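Local coordinates for cytosolic protein (Streptococcus thermophilus, PDB 2QZI), which is of unknown function but belongs to the DUF1827 family and binds sodium ions in the crystal, at residues F27-Y32 with D38-Q43; K46-L51 with D79-D84; L50-K55 with N62-I67; V66-F71 with I97-T102; L86-V89 with L94-I97. One frame throughout, in Å; residues are numbered along the deposited sequence. Where two conformers were deposited one is given.

Contact 1 of 5, residues F27-Y32 with D38-Q43. With NA (sodium ion), chain F.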
# COMPACT_ATOMS: atom_id res chain seq x y z
N PHE A 27 0.82 -2.53 12.69
CA PHE A 27 -0.12 -1.90 13.65
C PHE A 27 -1.15 -0.95 12.97
O PHE A 27 -2.17 -0.48 13.58
CB PHE A 27 0.69 -1.18 14.73
CG PHE A 27 1.59 -0.07 14.22
CD1 PHE A 27 2.99 -0.15 14.38
CD2 PHE A 27 1.04 1.12 13.72
CE1 PHE A 27 3.82 0.91 13.99
CE2 PHE A 27 1.83 2.17 13.34
CZ PHE A 27 3.24 2.06 13.44
N LEU A 28 -0.94 -0.70 11.69
CA LEU A 28 -1.99 -0.04 10.89
C LEU A 28 -2.20 -0.80 9.59
O LEU A 28 -1.23 -1.18 8.91
CB LEU A 28 -1.59 1.42 10.62
CG LEU A 28 -2.35 2.26 9.61
CD1 LEU A 28 -3.81 2.52 10.05
CD2 LEU A 28 -1.58 3.58 9.45
N VAL A 29 -3.46 -1.04 9.26
CA VAL A 29 -3.85 -1.72 8.05
C VAL A 29 -5.05 -1.01 7.45
O VAL A 29 -6.11 -0.86 8.09
CB VAL A 29 -4.26 -3.19 8.26
CG1 VAL A 29 -4.58 -3.87 6.88
CG2 VAL A 29 -3.18 -4.03 9.04
N GLU A 30 -4.90 -0.59 6.20
CA GLU A 30 -6.00 0.05 5.50
C GLU A 30 -6.11 -0.50 4.10
O GLU A 30 -5.11 -0.94 3.53
CB GLU A 30 -5.74 1.53 5.44
CG GLU A 30 -5.42 2.09 6.78
CD GLU A 30 -5.59 3.57 6.84
OE1 GLU A 30 -5.27 4.26 5.86
OE2 GLU A 30 -6.00 4.04 7.92
N THR A 31 -7.32 -0.52 3.57
CA THR A 31 -7.52 -0.95 2.19
C THR A 31 -8.14 0.15 1.33
O THR A 31 -8.86 0.97 1.83
CB THR A 31 -8.41 -2.19 2.07
OG1 THR A 31 -9.61 -1.92 2.71
CG2 THR A 31 -7.79 -3.44 2.72
N TYR A 32 -7.78 0.20 0.04
CA TYR A 32 -8.31 1.20 -0.90
C TYR A 32 -8.54 0.56 -2.27
O TYR A 32 -7.80 -0.34 -2.69
CB TYR A 32 -7.31 2.33 -1.14
CG TYR A 32 -7.00 3.17 0.07
CD1 TYR A 32 -7.46 4.47 0.15
CD2 TYR A 32 -6.20 2.66 1.14
CE1 TYR A 32 -7.18 5.25 1.25
CE2 TYR A 32 -5.95 3.44 2.27
CZ TYR A 32 -6.42 4.74 2.29
OH TYR A 32 -6.18 5.54 3.38
N ASP A 38 -6.85 -2.95 -6.49
CA ASP A 38 -6.97 -2.98 -5.03
C ASP A 38 -5.64 -2.68 -4.35
O ASP A 38 -4.62 -3.15 -4.79
CB ASP A 38 -7.36 -4.36 -4.51
CG ASP A 38 -8.53 -4.92 -5.18
OD1 ASP A 38 -9.62 -4.31 -5.10
OD2 ASP A 38 -8.34 -6.00 -5.83
N VAL A 39 -5.71 -1.95 -3.24
CA VAL A 39 -4.53 -1.50 -2.54
C VAL A 39 -4.76 -1.88 -1.10
O VAL A 39 -5.88 -1.78 -0.58
CB VAL A 39 -4.29 0.04 -2.73
CG1 VAL A 39 -3.01 0.49 -2.10
CG2 VAL A 39 -4.25 0.41 -4.23
N VAL A 40 -3.70 -2.43 -0.54
CA VAL A 40 -3.55 -2.68 0.91
C VAL A 40 -2.38 -1.85 1.40
O VAL A 40 -1.35 -1.88 0.81
CB VAL A 40 -3.37 -4.20 1.27
CG1 VAL A 40 -3.32 -4.36 2.79
CG2 VAL A 40 -4.62 -4.97 0.75
N PHE A 41 -2.61 -1.05 2.43
CA PHE A 41 -1.56 -0.18 3.00
C PHE A 41 -1.37 -0.53 4.47
O PHE A 41 -2.34 -0.52 5.22
CB PHE A 41 -2.07 1.26 2.92
CG PHE A 41 -1.18 2.28 3.57
CD1 PHE A 41 0.17 2.41 3.19
CD2 PHE A 41 -1.67 3.13 4.57
CE1 PHE A 41 0.98 3.37 3.79
CE2 PHE A 41 -0.84 4.08 5.22
CZ PHE A 41 0.49 4.18 4.82
N THR A 42 -0.12 -0.69 4.89
CA THR A 42 0.22 -1.00 6.29
C THR A 42 1.44 -0.21 6.80
O THR A 42 2.26 0.21 6.01
CB THR A 42 0.61 -2.50 6.49
OG1 THR A 42 1.89 -2.78 5.93
CG2 THR A 42 -0.43 -3.52 5.90
N GLN A 43 1.50 0.01 8.13
CA GLN A 43 2.65 0.53 8.84
C GLN A 43 2.95 -0.45 9.96
O GLN A 43 2.03 -0.93 10.58
CB GLN A 43 2.48 1.93 9.44
CG GLN A 43 3.95 2.46 9.90
CD GLN A 43 3.90 3.80 10.54
OE1 GLN A 43 2.81 4.36 10.68
NE2 GLN A 43 5.06 4.35 10.94
NA NA F . 4.10 -2.39 7.18
O HOH W 1 3.93 -5.10 8.13

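Contact 2 of 5, residues K46-L51 with D79-D84. With NA (sodium ion), chain F.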
# COMPACT_ATOMS: atom_id res chain seq x y z
N LYS A 46 9.65 -0.14 11.45
CA LYS A 46 10.77 -0.30 10.50
C LYS A 46 10.26 -0.27 9.05
O LYS A 46 11.06 -0.18 8.14
CB LYS A 46 11.60 -1.56 10.79
CG LYS A 46 12.25 -1.53 12.12
CD LYS A 46 13.36 -0.43 12.29
CE LYS A 46 13.74 -0.29 13.79
NZ LYS A 46 14.86 0.72 14.10
N HIS A 47 8.93 -0.31 8.81
CA HIS A 47 8.53 -0.27 7.42
C HIS A 47 7.05 0.01 7.20
O HIS A 47 6.21 -0.51 7.92
CB HIS A 47 8.92 -1.57 6.66
CG HIS A 47 8.31 -2.83 7.22
ND1 HIS A 47 7.61 -3.73 6.43
CD2 HIS A 47 8.33 -3.36 8.47
CE1 HIS A 47 7.19 -4.74 7.19
NE2 HIS A 47 7.59 -4.52 8.43
N TYR A 48 6.75 0.77 6.17
CA TYR A 48 5.38 0.83 5.61
C TYR A 48 5.36 -0.12 4.40
O TYR A 48 6.39 -0.40 3.81
CB TYR A 48 5.06 2.19 5.05
CG TYR A 48 4.96 3.36 5.99
CD1 TYR A 48 3.72 3.80 6.41
CD2 TYR A 48 6.09 4.12 6.34
CE1 TYR A 48 3.56 4.91 7.19
CE2 TYR A 48 5.96 5.27 7.15
CZ TYR A 48 4.67 5.63 7.56
OH TYR A 48 4.43 6.72 8.32
N GLU A 49 4.17 -0.60 4.01
CA GLU A 49 4.06 -1.50 2.86
C GLU A 49 2.89 -1.06 1.99
O GLU A 49 1.92 -0.56 2.52
CB GLU A 49 3.88 -2.97 3.29
CG GLU A 49 5.11 -3.58 4.05
CD GLU A 49 6.38 -3.73 3.25
OE1 GLU A 49 6.30 -3.91 2.00
OE2 GLU A 49 7.46 -3.68 3.90
N LEU A 50 3.01 -1.14 0.66
CA LEU A 50 1.78 -1.02 -0.19
C LEU A 50 1.76 -2.28 -1.04
O LEU A 50 2.85 -2.72 -1.51
CB LEU A 50 1.86 0.16 -1.16
CG LEU A 50 1.31 1.47 -0.67
CD1 LEU A 50 1.74 2.45 -1.76
CD2 LEU A 50 -0.25 1.40 -0.57
N LEU A 51 0.61 -2.93 -1.07
CA LEU A 51 0.31 -4.08 -1.97
C LEU A 51 -0.77 -3.70 -2.98
O LEU A 51 -1.89 -3.36 -2.60
CB LEU A 51 -0.18 -5.31 -1.17
CG LEU A 51 0.96 -5.72 -0.24
CD1 LEU A 51 0.74 -5.25 1.24
CD2 LEU A 51 1.22 -7.20 -0.38
N ASP A 79 9.54 12.06 6.81
CA ASP A 79 10.58 12.40 7.69
C ASP A 79 11.30 11.14 8.32
O ASP A 79 12.49 11.19 8.56
CB ASP A 79 9.96 13.25 8.75
CG ASP A 79 10.87 14.31 9.26
OD1 ASP A 79 11.98 14.56 8.68
OD2 ASP A 79 10.46 14.89 10.29
N ILE A 80 10.56 10.05 8.56
CA ILE A 80 11.13 8.81 9.11
C ILE A 80 11.41 7.75 8.05
O ILE A 80 11.93 6.70 8.37
CB ILE A 80 10.22 8.14 10.21
CG1 ILE A 80 8.83 7.87 9.62
CG2 ILE A 80 10.32 8.96 11.54
CD1 ILE A 80 7.87 6.87 10.41
N VAL A 81 11.01 8.01 6.80
CA VAL A 81 11.26 7.05 5.77
C VAL A 81 12.61 7.21 5.14
O VAL A 81 13.12 8.30 5.01
CB VAL A 81 10.05 6.69 4.75
CG1 VAL A 81 8.95 7.59 4.77
CG2 VAL A 81 10.55 6.34 3.29
N LEU A 82 13.19 6.07 4.85
CA LEU A 82 14.46 5.96 4.17
C LEU A 82 14.19 6.00 2.63
O LEU A 82 14.06 4.96 1.96
CB LEU A 82 15.08 4.67 4.63
CG LEU A 82 15.98 4.69 5.89
CD1 LEU A 82 16.10 6.03 6.61
CD2 LEU A 82 15.70 3.55 6.86
N MSE A 83 14.09 7.21 2.10
CA MSE A 83 13.65 7.46 0.75
C MSE A 83 14.62 7.00 -0.29
O MSE A 83 14.22 6.83 -1.44
CB MSE A 83 13.31 8.94 0.56
CG MSE A 83 12.07 9.13 -0.33
SE MSE A 83 10.41 8.77 0.59
CE MSE A 83 11.22 9.61 2.17
N ASP A 84 15.89 6.78 0.08
CA ASP A 84 16.82 6.18 -0.81
C ASP A 84 16.79 4.64 -0.70
O ASP A 84 17.63 3.99 -1.33
CB ASP A 84 18.25 6.64 -0.45
CG ASP A 84 18.61 6.30 1.00
OD1 ASP A 84 17.68 6.25 1.87
OD2 ASP A 84 19.81 6.12 1.29
NA NA F . 4.10 -2.39 7.18
O HOH W 1 3.93 -5.10 8.13

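Contact 3 of 5, residues L50-K55 with N62-I67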
# COMPACT_ATOMS: atom_id res chain seq x y z
N LEU A 50 3.01 -1.14 0.66
CA LEU A 50 1.78 -1.02 -0.19
C LEU A 50 1.76 -2.28 -1.04
O LEU A 50 2.85 -2.72 -1.51
CB LEU A 50 1.86 0.16 -1.16
CG LEU A 50 1.31 1.47 -0.67
CD1 LEU A 50 1.74 2.45 -1.76
CD2 LEU A 50 -0.25 1.40 -0.57
N LEU A 51 0.61 -2.93 -1.07
CA LEU A 51 0.31 -4.08 -1.97
C LEU A 51 -0.77 -3.70 -2.98
O LEU A 51 -1.89 -3.36 -2.60
CB LEU A 51 -0.18 -5.31 -1.17
CG LEU A 51 0.96 -5.72 -0.24
CD1 LEU A 51 0.74 -5.25 1.24
CD2 LEU A 51 1.22 -7.20 -0.38
N ILE A 52 -0.40 -3.73 -4.25
CA ILE A 52 -1.22 -3.18 -5.34
C ILE A 52 -1.41 -4.32 -6.34
O ILE A 52 -0.44 -4.94 -6.80
CB ILE A 52 -0.55 -2.00 -6.05
CG1 ILE A 52 -0.25 -0.88 -5.03
CG2 ILE A 52 -1.38 -1.52 -7.30
CD1 ILE A 52 0.82 0.09 -5.56
N SER A 53 -2.67 -4.65 -6.59
CA SER A 53 -3.00 -5.80 -7.38
C SER A 53 -4.31 -5.57 -8.15
O SER A 53 -5.09 -4.70 -7.81
CB SER A 53 -3.19 -7.00 -6.45
OG SER A 53 -4.18 -6.67 -5.49
N ASN A 54 -4.52 -6.35 -9.19
CA ASN A 54 -5.69 -6.21 -10.02
C ASN A 54 -6.14 -7.54 -10.60
O ASN A 54 -5.55 -8.00 -11.53
CB ASN A 54 -5.39 -5.24 -11.16
CG ASN A 54 -6.66 -4.77 -11.88
OD1 ASN A 54 -7.58 -5.54 -12.11
ND2 ASN A 54 -6.71 -3.50 -12.20
N LYS A 55 -7.20 -8.14 -10.08
CA LYS A 55 -7.64 -9.48 -10.47
C LYS A 55 -7.72 -9.72 -11.99
O LYS A 55 -7.34 -10.80 -12.48
CB LYS A 55 -8.97 -9.82 -9.74
CG LYS A 55 -8.86 -9.63 -8.19
CD LYS A 55 -10.11 -10.05 -7.41
CE LYS A 55 -11.25 -8.99 -7.49
NZ LYS A 55 -11.18 -7.97 -6.35
N ASN A 62 1.49 4.11 -14.89
CA ASN A 62 0.96 5.41 -14.46
C ASN A 62 0.04 5.29 -13.24
O ASN A 62 0.00 6.17 -12.37
CB ASN A 62 0.25 6.10 -15.63
CG ASN A 62 -1.25 5.74 -15.73
OD1 ASN A 62 -2.09 6.30 -15.00
ND2 ASN A 62 -1.59 4.82 -16.66
N GLU A 63 -0.72 4.21 -13.19
CA GLU A 63 -1.47 3.79 -12.04
C GLU A 63 -0.58 3.61 -10.80
O GLU A 63 -0.93 4.09 -9.71
CB GLU A 63 -2.08 2.46 -12.39
CG GLU A 63 -3.32 2.12 -11.69
CD GLU A 63 -3.98 0.93 -12.33
OE1 GLU A 63 -5.12 0.61 -11.95
OE2 GLU A 63 -3.37 0.31 -13.22
N LEU A 64 0.55 2.91 -10.98
CA LEU A 64 1.46 2.65 -9.90
C LEU A 64 1.92 3.99 -9.37
O LEU A 64 1.97 4.18 -8.17
CB LEU A 64 2.71 1.91 -10.42
CG LEU A 64 3.61 1.04 -9.53
CD1 LEU A 64 5.10 1.06 -9.96
CD2 LEU A 64 3.53 1.34 -8.09
N GLU A 65 2.27 4.90 -10.28
CA GLU A 65 2.86 6.21 -9.95
C GLU A 65 1.88 7.13 -9.19
O GLU A 65 2.26 7.78 -8.20
CB GLU A 65 3.39 6.89 -11.22
CG GLU A 65 4.90 6.60 -11.58
CD GLU A 65 5.48 5.21 -11.12
OE1 GLU A 65 5.45 4.24 -11.96
OE2 GLU A 65 5.99 5.11 -9.96
N VAL A 66 0.63 7.14 -9.63
CA VAL A 66 -0.45 7.86 -8.97
C VAL A 66 -0.71 7.30 -7.57
O VAL A 66 -0.90 8.05 -6.61
CB VAL A 66 -1.72 7.87 -9.85
CG1 VAL A 66 -2.96 8.32 -9.09
CG2 VAL A 66 -1.52 8.76 -11.08
N ILE A 67 -0.65 5.98 -7.43
CA ILE A 67 -0.97 5.36 -6.13
C ILE A 67 0.14 5.62 -5.14
O ILE A 67 -0.10 5.93 -3.95
CB ILE A 67 -1.25 3.85 -6.26
CG1 ILE A 67 -2.66 3.62 -6.97
CG2 ILE A 67 -1.29 3.19 -4.88
CD1 ILE A 67 -2.76 2.22 -7.53

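Contact 4 of 5, residues V66-F71 with I97-T102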
# COMPACT_ATOMS: atom_id res chain seq x y z
N VAL A 66 0.63 7.14 -9.63
CA VAL A 66 -0.45 7.86 -8.97
C VAL A 66 -0.71 7.30 -7.57
O VAL A 66 -0.90 8.05 -6.61
CB VAL A 66 -1.72 7.87 -9.85
CG1 VAL A 66 -2.96 8.32 -9.09
CG2 VAL A 66 -1.52 8.76 -11.08
N ILE A 67 -0.65 5.98 -7.43
CA ILE A 67 -0.97 5.36 -6.13
C ILE A 67 0.14 5.62 -5.14
O ILE A 67 -0.10 5.93 -3.95
CB ILE A 67 -1.25 3.85 -6.26
CG1 ILE A 67 -2.66 3.62 -6.97
CG2 ILE A 67 -1.29 3.19 -4.88
CD1 ILE A 67 -2.76 2.22 -7.53
N ARG A 68 1.35 5.52 -5.65
CA ARG A 68 2.53 5.70 -4.82
C ARG A 68 2.59 7.14 -4.35
O ARG A 68 2.88 7.38 -3.17
CB ARG A 68 3.83 5.31 -5.54
CG ARG A 68 5.05 5.38 -4.62
CD ARG A 68 6.40 5.45 -5.38
NE ARG A 68 7.08 4.17 -5.47
CZ ARG A 68 7.36 3.50 -6.60
NH1 ARG A 68 8.00 2.34 -6.52
NH2 ARG A 68 6.98 3.98 -7.81
N GLU A 69 2.33 8.10 -5.26
CA GLU A 69 2.49 9.49 -4.89
C GLU A 69 1.34 9.95 -3.96
O GLU A 69 1.55 10.87 -3.15
CB GLU A 69 2.64 10.39 -6.12
CG GLU A 69 4.04 10.31 -6.82
CD GLU A 69 5.28 10.61 -5.88
OE1 GLU A 69 6.28 9.81 -5.90
OE2 GLU A 69 5.23 11.63 -5.13
N PHE A 70 0.16 9.32 -4.06
CA PHE A 70 -0.94 9.54 -3.13
C PHE A 70 -0.56 9.15 -1.69
O PHE A 70 -0.77 9.91 -0.76
CB PHE A 70 -2.19 8.74 -3.54
CG PHE A 70 -3.39 8.92 -2.59
CD1 PHE A 70 -4.28 9.98 -2.77
CD2 PHE A 70 -3.60 8.03 -1.54
CE1 PHE A 70 -5.40 10.13 -1.88
CE2 PHE A 70 -4.66 8.19 -0.63
CZ PHE A 70 -5.59 9.24 -0.81
N PHE A 71 0.04 7.98 -1.51
CA PHE A 71 0.45 7.53 -0.16
C PHE A 71 1.57 8.37 0.41
O PHE A 71 1.52 8.77 1.57
CB PHE A 71 0.68 6.01 -0.09
CG PHE A 71 -0.61 5.26 -0.09
CD1 PHE A 71 -1.29 4.99 1.11
CD2 PHE A 71 -1.21 4.90 -1.29
CE1 PHE A 71 -2.60 4.37 1.08
CE2 PHE A 71 -2.50 4.30 -1.32
CZ PHE A 71 -3.18 4.03 -0.13
N ILE A 97 5.46 -2.43 -2.70
CA ILE A 97 6.41 -1.36 -2.39
C ILE A 97 6.69 -1.31 -0.89
O ILE A 97 5.77 -1.22 -0.09
CB ILE A 97 5.94 0.03 -2.89
CG1 ILE A 97 5.29 -0.09 -4.27
CG2 ILE A 97 7.14 1.01 -2.87
CD1 ILE A 97 4.73 1.24 -4.84
N SER A 98 7.97 -1.39 -0.53
CA SER A 98 8.38 -1.34 0.87
C SER A 98 9.04 -0.02 1.11
O SER A 98 9.89 0.40 0.32
CB SER A 98 9.39 -2.44 1.20
OG SER A 98 8.74 -3.65 0.80
N PHE A 99 8.68 0.60 2.22
CA PHE A 99 9.22 1.89 2.60
C PHE A 99 9.89 1.72 3.99
O PHE A 99 9.22 1.79 5.02
CB PHE A 99 8.15 2.96 2.70
CG PHE A 99 7.23 3.11 1.47
CD1 PHE A 99 7.41 4.19 0.60
CD2 PHE A 99 6.18 2.25 1.24
CE1 PHE A 99 6.54 4.41 -0.51
CE2 PHE A 99 5.30 2.43 0.14
CZ PHE A 99 5.46 3.53 -0.73
N PRO A 100 11.21 1.50 4.01
CA PRO A 100 11.84 1.37 5.36
C PRO A 100 11.78 2.68 6.17
O PRO A 100 11.65 3.82 5.59
CB PRO A 100 13.33 0.95 5.05
CG PRO A 100 13.32 0.44 3.64
CD PRO A 100 12.15 1.28 2.91
N THR A 101 11.84 2.55 7.51
CA THR A 101 11.74 3.71 8.35
C THR A 101 12.76 3.61 9.42
O THR A 101 13.19 2.51 9.74
CB THR A 101 10.32 3.87 8.98
OG1 THR A 101 9.97 2.78 9.84
CG2 THR A 101 9.22 4.02 7.84
N THR A 102 13.16 4.76 9.98
CA THR A 102 14.06 4.78 11.11
C THR A 102 13.49 4.05 12.33
O THR A 102 14.15 3.20 12.91
CB THR A 102 14.47 6.23 11.46
OG1 THR A 102 13.29 7.03 11.61
CG2 THR A 102 15.35 6.80 10.35

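Contact 5 of 5, residues L86-V89 with L94-I97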
# COMPACT_ATOMS: atom_id res chain seq x y z
N LEU A 86 13.83 2.64 -0.86
CA LEU A 86 12.55 2.09 -1.36
C LEU A 86 12.79 0.81 -2.18
O LEU A 86 13.78 0.74 -2.97
CB LEU A 86 11.80 3.13 -2.19
CG LEU A 86 11.50 4.47 -1.46
CD1 LEU A 86 10.35 5.27 -2.12
CD2 LEU A 86 11.19 4.21 0.03
N ARG A 87 11.92 -0.19 -2.01
CA ARG A 87 12.05 -1.48 -2.72
C ARG A 87 10.76 -1.85 -3.39
O ARG A 87 9.72 -1.88 -2.74
CB ARG A 87 12.41 -2.55 -1.72
CG ARG A 87 12.74 -3.90 -2.27
CD ARG A 87 13.54 -4.61 -1.19
NE ARG A 87 13.77 -5.99 -1.60
CZ ARG A 87 12.81 -6.91 -1.67
NH1 ARG A 87 13.11 -8.13 -2.10
NH2 ARG A 87 11.56 -6.59 -1.30
N THR A 88 10.79 -2.11 -4.69
CA THR A 88 9.52 -2.33 -5.43
C THR A 88 9.62 -3.68 -6.10
O THR A 88 10.51 -3.90 -6.86
CB THR A 88 9.22 -1.23 -6.48
OG1 THR A 88 9.39 0.03 -5.86
CG2 THR A 88 7.78 -1.31 -6.95
N VAL A 89 8.72 -4.59 -5.75
CA VAL A 89 8.73 -5.92 -6.33
C VAL A 89 7.56 -6.02 -7.32
O VAL A 89 6.40 -5.93 -6.91
CB VAL A 89 8.65 -7.02 -5.25
CG1 VAL A 89 8.56 -8.44 -5.98
CG2 VAL A 89 9.92 -6.89 -4.27
N LEU A 94 0.87 -8.33 -9.23
CA LEU A 94 1.11 -7.84 -7.91
C LEU A 94 2.34 -6.93 -7.87
O LEU A 94 3.42 -7.27 -8.40
CB LEU A 94 1.25 -9.04 -6.97
CG LEU A 94 1.69 -8.79 -5.53
CD1 LEU A 94 0.72 -7.89 -4.74
CD2 LEU A 94 1.92 -10.10 -4.76
N ILE A 95 2.14 -5.76 -7.27
CA ILE A 95 3.21 -4.86 -6.96
C ILE A 95 3.25 -4.59 -5.45
O ILE A 95 2.22 -4.31 -4.81
CB ILE A 95 3.15 -3.55 -7.77
CG1 ILE A 95 3.03 -3.86 -9.26
CG2 ILE A 95 4.44 -2.71 -7.56
CD1 ILE A 95 2.26 -2.81 -10.01
N GLU A 96 4.45 -4.71 -4.93
CA GLU A 96 4.81 -4.61 -3.52
C GLU A 96 5.84 -3.51 -3.38
O GLU A 96 6.94 -3.63 -3.86
CB GLU A 96 5.44 -5.95 -3.04
CG GLU A 96 4.45 -7.11 -3.28
CD GLU A 96 5.02 -8.47 -2.97
OE1 GLU A 96 4.77 -8.91 -1.83
OE2 GLU A 96 5.68 -9.12 -3.86
N ILE A 97 5.46 -2.43 -2.70
CA ILE A 97 6.41 -1.36 -2.39
C ILE A 97 6.69 -1.31 -0.89
O ILE A 97 5.77 -1.22 -0.09
CB ILE A 97 5.94 0.03 -2.89
CG1 ILE A 97 5.29 -0.09 -4.27
CG2 ILE A 97 7.14 1.01 -2.87
CD1 ILE A 97 4.73 1.24 -4.84
O HOH W 2 4.97 -8.24 -6.47

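Contact 1 of 5, residues F27-Y32 with D38-Q43
F27 to Y32 pairs with D38 to Q43 as the two arms of an antiparallel beta hairpin in the antiparallel sheet. Backbone hydrogen bonds carry the pairing. E30 and F41 face each other as a hydrogen-bonded pair, with F41 N to E30 O at 2.7 Å and almost straight at 178°. Y32 and V39 form a second such pair, and L28 and Q43 a third. Next to the last pair the regular pattern is broken by a classic beta bulge. F27 N and L28 N both donate to Q43 O, the first at 2.9 Å and the second at 3.2 Å, each in the carbonyl plane.

The bulge also brings the F27 ring against Q43. Q43 O sits over the centre of the ring, 3.7 Å above its plane. The extended Q43 chain runs beside the ring, and F27 CZ meets Q43 CD at 3.4 Å; amide and ring planes are 48° apart. On the face with L28 and E30, F41 turns an edge to the E30 carboxylate. Beyond the hairpin, F71 of helix 61-74 packs on F41 and Y32.

Y32 OH donates to E30 OE1 and is also hydrogen-bonded to K75 NZ. T42 lies on the other face, where chi1 of 72° places its hydroxyl toward a sodium ion. The T42 OG1 to sodium distance is 2.6 Å.

Contact 2 of 5, residues K46-L51 with D79-D84
Y48 meets I80 and V81 where strand 47-53 of the antiparallel sheet is covered by the loop between helix 61-74 and strand 87-91. The contact is small and apolar, with no hydrogen bond between the two segments. I80 crosses the tyrosine at about a right angle. Its terminal methyl does the touching: I80 CD1 lies 4.0 Å from Y48 OH and 4.1 Å from Y48 CE2. V81 adds a looser contact, V81 CG1 to Y48 CE2 at 4.5 Å. Both methyls approach the ring obliquely. The hydroxyl is hydrogen-bonded to the backbone N of D77, which links the ring to the chain just before the loop segment.

Beside the sodium site the H47 and E49 side chains bond each other. H47 ND1 donates close to the imidazole plane, and E49 OE2 accepts with its anti lone pair. H47 NE2 has its own partner in D25, and E49 OE1 is hydrogen-bonded to S98.

T42 OG1 and a water at 2.9 Å from the sodium share the ion with the backbone of H47. The ion sits off-centre above the imidazole, with no metal bond to it; H47 O binds it at 2.9 Å.

Contact 3 of 5, residues L50-K55 with N62-I67
I52 meets L64 and I67 where helix 61-74 packs on the antiparallel sheet, buried over strand 47-53. The axes of the short strand and helix segments come within 10.6 Å, at 149°, roughly antiparallel, so side chains alone fill the gap. I52 and I67 point in opposite senses and overlap along their flanks. Two methyl pairs result: I52 CD1 touches I67 CG2 at 3.8 Å, and I52 CG2 touches I67 CD1 at 4.0 Å. In I52, CG1 lies anti to the carbonyl carbon (chi1 -58°) and the chain runs on extended to CD1. L64 instead crosses I52 at about a right angle.

L50 is a looser neighbour, reaching I67 CG2 with its CD1. Further along the chain N54 and E63 come near, but their polar ends bond elsewhere: N54 OD1 bonds H56, N54 ND2 bonds N36 OD1, E63 OE1 bonds T37, and E63 OE2 makes a salt bridge with R57. I52 CD1 is thus met by two helix residues, with L64 CD2 at 3.9 Å.

Contact 4 of 5, residues V66-F71 with I97-T102
R68 and I97 mark the nearest backbone approach of V66 to F71 and I97 to T102, with CA atoms 8.4 Å apart; helix and strand meet through side chains, without a hydrogen bond. R68 crosses I97 at about a right angle. The arginine leaves the helix with CG anti to the backbone N (chi1 -175°) and bends at chi3, which brings its guanidinium over the isoleucine. I97 CD1 lies 3.5 Å above one face of this flat group, toward its rim. R68 NE and R68 NH1 are equally near I97 CD1, both at 3.8 Å. R68 NH1 also nears I97 CG2, so both branches of the isoleucine take part.

The contact belongs to the packing of helix 61-74 across one face of the antiparallel sheet, with strand 94-100 beneath R68. Further along that strand the F99 ring presents its edge to the arginine, R68 CG to F99 CZ being 4.3 Å. I97 CG2 lies over one face of the same ring, toward the rim.

R68 NH2 forms a salt bridge with E65 of the same helix. In this conformer R68 NE is buried against I97 CD1 and has no hydrogen-bond partner in the model.

Contact 5 of 5, residues L86-V89 with L94-I97
T88 turns its methyl CG2 anti to the backbone N (chi1 -49° for OG1), and I95 has its own CG2 in the same relation to its backbone. The two methyls therefore meet diagonally across the strands, T88 CG2 to I95 CG2 at 3.7 Å. The same T88 methyl also touches CG1 of I97, at 3.9 Å. T88 and I97 are directly opposed as a non-hydrogen-bonded pair and lie side by side. I95 and I97 also touch L64 of helix 61-74, so this face of the strands looks into the core.

V89 and E96 occupy the other face. They too lie side by side and point the same way. E96 reaches along V89 with its extended chain, and E96 OE2 comes to 3.6 Å from V89 CG1. This is a packing contact of a carboxylate oxygen with a methyl group.

The backbones of V89 and E96 form a hydrogen-bonded pair. V89 N donates to E96 O at 2.8 Å. E96 N returns a bond to V89 O at 3.0 Å. A water lies within hydrogen-bonding distance of both carbonyl oxygens beside the pair, 2.8 Å from V89 O and 2.7 Å from L94 O. The whole is an antiparallel beta hairpin, made by strands 87-91 and 94-100, with strand 87-91 at one margin of the sheet.

In the fold
From the N terminus, contact 1 closes first, as the hairpin of strands 28-34 and 37-44. Strand 47-53 follows, and both contact 2 and contact 3 start on it, sharing L50 and L51. Contact 3 closes the shorter loop, the connection to helix 61-74; contact 2 closes the longer one. Contact 4 opens on the same helix and ends on strand 94-100, so its segments alternate with those of contact 2. Contact 5 is the second hairpin and ends on that last strand, sharing I97 with contact 4. Contacts 3 and 4 thus place the helix across the sheet, while strand 47-53 lies between the two hairpins and joins them. One sodium ion touches both contacts 1 and 2.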